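Local coordinates for uncharacterized protein (Bacteroides vulgatus, PDB 4FMR), which is of unknown function but, with an HU/IHF-like DNA-binding domain joined to an Ig-like domain, probably binds DNA, at residues Thr129-Thr141 and Gly151-Val163. Residues are numbered along the deposited sequence; the frame is centred on the assembly and turned at random. Where two conformers were deposited one is given.
Sequences TKFYIGSGQDATT and GRNFTLFGKNLTV
The F154 ring lies beneath the backbone of 136-138: Q137 O stands 3.6 Å above one face, towards the rim, while L156 CD2 and OD1 of D138, whose OD2 is hydrogen-bonded to T149 OG1 of strand 147-149, lie at the edge in its plane. On the other side of the sheet, Q137 CB meets the edge of F157 at CE2 (4.0 Å), with T155 CG2 over one face, and K159 CB makes a CH-pi contact over one face of Y132. These rings flank an antiparallel pair, strands 132-138 and 153-159, within the Ig-like domain; 132-138 is an outermost strand of its sheet. With CG anti to the backbone N (chi1 -166°), F154 brings CZ to 3.9 Å from G136 CA; its ring also meets that of F146. Replacing F154 by alanine removes the ring and is likely to leave a gap under G136 and Q137, and F146 without its aromatic neighbour. I133 CG2 and L156 CD2, 3.7 Å apart, pack inward with L213 of strand 209-217. A classic beta bulge shifts the register: G134 N and S135 N both donate to F157 O, the first in the carbonyl plane, the second 40° out of it. Just past the end of 153-159, N160 ND2 donates to K130 O, 2.8 Å away and 7° out of the N160 amide plane.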
# COMPACT_ATOMS: atom_id res chain seq x y z
N THR B 129 -12.64 21.60 -18.05
CA THR B 129 -12.93 20.98 -19.35
C THR B 129 -13.55 19.59 -19.17
O THR B 129 -13.37 18.96 -18.13
CB THR B 129 -11.64 20.90 -20.20
OG1 THR B 129 -11.96 20.44 -21.51
CG2 THR B 129 -10.55 20.00 -19.58
N LYS B 130 -14.27 19.11 -20.21
CA LYS B 130 -14.87 17.78 -20.21
C LYS B 130 -13.97 16.80 -21.04
O LYS B 130 -14.47 15.99 -21.82
CB LYS B 130 -16.33 17.81 -20.71
CG LYS B 130 -17.35 18.10 -19.60
CD LYS B 130 -17.45 16.96 -18.57
CE LYS B 130 -18.20 17.31 -17.31
NZ LYS B 130 -18.18 16.20 -16.32
N PHE B 131 -12.65 16.90 -20.83
CA PHE B 131 -11.61 16.08 -21.44
C PHE B 131 -10.48 15.94 -20.45
O PHE B 131 -9.63 16.83 -20.32
CB PHE B 131 -11.13 16.65 -22.78
CG PHE B 131 -9.96 15.94 -23.41
CD1 PHE B 131 -10.02 14.58 -23.70
CD2 PHE B 131 -8.82 16.63 -23.79
CE1 PHE B 131 -8.95 13.92 -24.32
CE2 PHE B 131 -7.75 15.98 -24.43
CZ PHE B 131 -7.83 14.63 -24.69
N TYR B 132 -10.50 14.83 -19.71
CA TYR B 132 -9.54 14.55 -18.65
C TYR B 132 -9.55 13.08 -18.27
O TYR B 132 -10.49 12.36 -18.59
CB TYR B 132 -9.87 15.42 -17.40
CG TYR B 132 -11.24 15.15 -16.81
CD1 TYR B 132 -11.45 14.09 -15.94
CD2 TYR B 132 -12.33 15.96 -17.13
CE1 TYR B 132 -12.72 13.82 -15.41
CE2 TYR B 132 -13.60 15.70 -16.60
CZ TYR B 132 -13.78 14.65 -15.72
OH TYR B 132 -15.03 14.40 -15.19
N ILE B 133 -8.50 12.69 -17.55
CA ILE B 133 -8.29 11.39 -16.94
C ILE B 133 -8.70 11.55 -15.47
O ILE B 133 -8.06 12.32 -14.75
CB ILE B 133 -6.82 10.89 -17.12
CG1 ILE B 133 -6.43 10.78 -18.62
CG2 ILE B 133 -6.61 9.59 -16.36
CD1 ILE B 133 -4.90 10.63 -18.95
N GLY B 134 -9.80 10.90 -15.08
CA GLY B 134 -10.36 10.96 -13.73
C GLY B 134 -9.72 10.01 -12.75
O GLY B 134 -9.29 10.41 -11.66
N SER B 135 -9.68 8.72 -13.13
CA SER B 135 -9.10 7.64 -12.33
C SER B 135 -8.47 6.58 -13.22
O SER B 135 -8.54 6.65 -14.45
CB SER B 135 -10.16 7.03 -11.42
OG SER B 135 -11.41 6.98 -12.07
N GLY B 136 -7.82 5.62 -12.58
CA GLY B 136 -7.13 4.52 -13.24
C GLY B 136 -7.20 3.24 -12.45
O GLY B 136 -7.44 3.26 -11.25
N GLN B 137 -6.97 2.10 -13.12
CA GLN B 137 -6.96 0.82 -12.43
C GLN B 137 -5.97 -0.17 -13.08
O GLN B 137 -6.04 -0.43 -14.28
CB GLN B 137 -8.37 0.18 -12.34
CG GLN B 137 -8.41 -0.97 -11.32
CD GLN B 137 -9.68 -1.76 -11.32
OE1 GLN B 137 -10.19 -2.20 -12.37
NE2 GLN B 137 -10.19 -2.02 -10.13
N ASP B 138 -5.09 -0.75 -12.25
CA ASP B 138 -4.12 -1.75 -12.66
C ASP B 138 -4.78 -3.11 -12.59
O ASP B 138 -5.39 -3.42 -11.57
CB ASP B 138 -2.86 -1.70 -11.79
CG ASP B 138 -1.74 -2.54 -12.38
OD1 ASP B 138 -1.34 -2.27 -13.52
OD2 ASP B 138 -1.33 -3.52 -11.73
N ALA B 139 -4.68 -3.91 -13.68
CA ALA B 139 -5.34 -5.22 -13.76
C ALA B 139 -4.70 -6.24 -12.84
O ALA B 139 -5.40 -7.01 -12.20
CB ALA B 139 -5.33 -5.73 -15.19
N THR B 140 -3.38 -6.22 -12.74
CA THR B 140 -2.59 -7.16 -11.96
C THR B 140 -2.77 -6.97 -10.47
O THR B 140 -3.01 -7.96 -9.79
CB THR B 140 -1.12 -7.04 -12.35
OG1 THR B 140 -1.05 -7.31 -13.73
CG2 THR B 140 -0.22 -8.02 -11.61
N THR B 141 -2.65 -5.73 -9.95
CA THR B 141 -2.72 -5.48 -8.50
C THR B 141 -4.10 -4.98 -8.06
O THR B 141 -4.39 -5.01 -6.86
CB THR B 141 -1.65 -4.43 -8.09
OG1 THR B 141 -2.00 -3.17 -8.64
CG2 THR B 141 -0.21 -4.81 -8.52
N GLY B 151 4.04 -4.51 -18.99
CA GLY B 151 3.67 -5.75 -19.68
C GLY B 151 2.28 -6.24 -19.34
O GLY B 151 1.92 -7.35 -19.74
N ARG B 152 1.50 -5.43 -18.60
CA ARG B 152 0.16 -5.82 -18.16
C ARG B 152 -0.85 -4.70 -18.48
O ARG B 152 -0.47 -3.63 -18.94
CB ARG B 152 0.17 -6.17 -16.66
CG ARG B 152 0.91 -7.48 -16.31
CD ARG B 152 0.18 -8.72 -16.83
NE ARG B 152 0.88 -9.97 -16.51
CZ ARG B 152 0.71 -10.66 -15.39
NH1 ARG B 152 -0.12 -10.23 -14.45
NH2 ARG B 152 1.39 -11.79 -15.19
N ASN B 153 -2.14 -4.97 -18.27
CA ASN B 153 -3.19 -4.02 -18.60
C ASN B 153 -3.44 -2.96 -17.55
O ASN B 153 -3.35 -3.19 -16.36
CB ASN B 153 -4.51 -4.72 -18.90
CG ASN B 153 -4.46 -5.49 -20.20
OD1 ASN B 153 -4.37 -4.91 -21.29
ND2 ASN B 153 -4.46 -6.80 -20.11
N PHE B 154 -3.81 -1.79 -18.05
CA PHE B 154 -4.14 -0.63 -17.25
C PHE B 154 -5.42 -0.02 -17.81
O PHE B 154 -5.58 0.04 -19.03
CB PHE B 154 -2.97 0.37 -17.25
CG PHE B 154 -3.14 1.41 -16.17
CD1 PHE B 154 -2.81 1.13 -14.85
CD2 PHE B 154 -3.70 2.66 -16.47
CE1 PHE B 154 -3.03 2.07 -13.84
CE2 PHE B 154 -3.92 3.60 -15.45
CZ PHE B 154 -3.58 3.30 -14.15
N THR B 155 -6.33 0.40 -16.90
CA THR B 155 -7.58 1.06 -17.30
C THR B 155 -7.59 2.53 -16.87
O THR B 155 -7.36 2.83 -15.71
CB THR B 155 -8.83 0.33 -16.74
OG1 THR B 155 -8.81 -1.04 -17.16
CG2 THR B 155 -10.12 0.95 -17.22
N LEU B 156 -7.94 3.41 -17.79
CA LEU B 156 -8.09 4.84 -17.56
C LEU B 156 -9.56 5.21 -17.62
O LEU B 156 -10.22 4.92 -18.62
CB LEU B 156 -7.31 5.65 -18.62
CG LEU B 156 -5.82 5.49 -18.61
CD1 LEU B 156 -5.24 5.68 -19.99
CD2 LEU B 156 -5.20 6.39 -17.59
N PHE B 157 -10.09 5.86 -16.57
CA PHE B 157 -11.47 6.33 -16.56
C PHE B 157 -11.48 7.84 -16.72
O PHE B 157 -10.60 8.51 -16.20
CB PHE B 157 -12.19 5.89 -15.27
CG PHE B 157 -12.18 4.40 -15.04
CD1 PHE B 157 -13.16 3.58 -15.59
CD2 PHE B 157 -11.20 3.81 -14.24
CE1 PHE B 157 -13.17 2.21 -15.33
CE2 PHE B 157 -11.20 2.44 -14.00
CZ PHE B 157 -12.19 1.65 -14.54
N GLY B 158 -12.44 8.38 -17.46
CA GLY B 158 -12.50 9.82 -17.62
C GLY B 158 -13.60 10.31 -18.52
O GLY B 158 -14.70 9.74 -18.54
N LYS B 159 -13.31 11.41 -19.25
CA LYS B 159 -14.24 12.06 -20.17
C LYS B 159 -13.60 12.29 -21.52
O LYS B 159 -12.50 12.85 -21.60
CB LYS B 159 -14.75 13.41 -19.60
CG LYS B 159 -15.69 13.30 -18.40
CD LYS B 159 -17.12 12.93 -18.75
CE LYS B 159 -17.95 12.80 -17.50
NZ LYS B 159 -19.39 12.58 -17.81
N ASN B 160 -14.32 11.82 -22.57
CA ASN B 160 -13.99 11.93 -24.00
C ASN B 160 -12.53 11.54 -24.28
O ASN B 160 -11.81 12.26 -24.97
CB ASN B 160 -14.29 13.35 -24.49
CG ASN B 160 -15.76 13.64 -24.43
OD1 ASN B 160 -16.59 12.96 -25.06
ND2 ASN B 160 -16.13 14.62 -23.62
N LEU B 161 -12.14 10.36 -23.80
CA LEU B 161 -10.79 9.81 -23.90
C LEU B 161 -10.56 8.99 -25.19
O LEU B 161 -9.41 8.64 -25.44
CB LEU B 161 -10.49 8.92 -22.67
CG LEU B 161 -10.35 9.63 -21.31
CD1 LEU B 161 -9.94 8.63 -20.21
CD2 LEU B 161 -9.32 10.74 -21.35
N THR B 162 -11.62 8.72 -26.01
CA THR B 162 -11.54 7.92 -27.25
C THR B 162 -10.38 8.39 -28.12
O THR B 162 -10.30 9.58 -28.43
CB THR B 162 -12.87 7.97 -28.05
OG1 THR B 162 -13.95 7.57 -27.22
CG2 THR B 162 -12.85 7.07 -29.29
N VAL B 163 -9.49 7.47 -28.49
CA VAL B 163 -8.34 7.78 -29.36
C VAL B 163 -8.85 7.71 -30.82
O VAL B 163 -9.27 6.64 -31.28
CB VAL B 163 -7.12 6.86 -29.06
CG1 VAL B 163 -6.01 7.07 -30.08
CG2 VAL B 163 -6.59 7.09 -27.64
O HOH W 1 -7.10 -2.51 -15.75
O HOH W 2 -1.83 -4.58 -14.78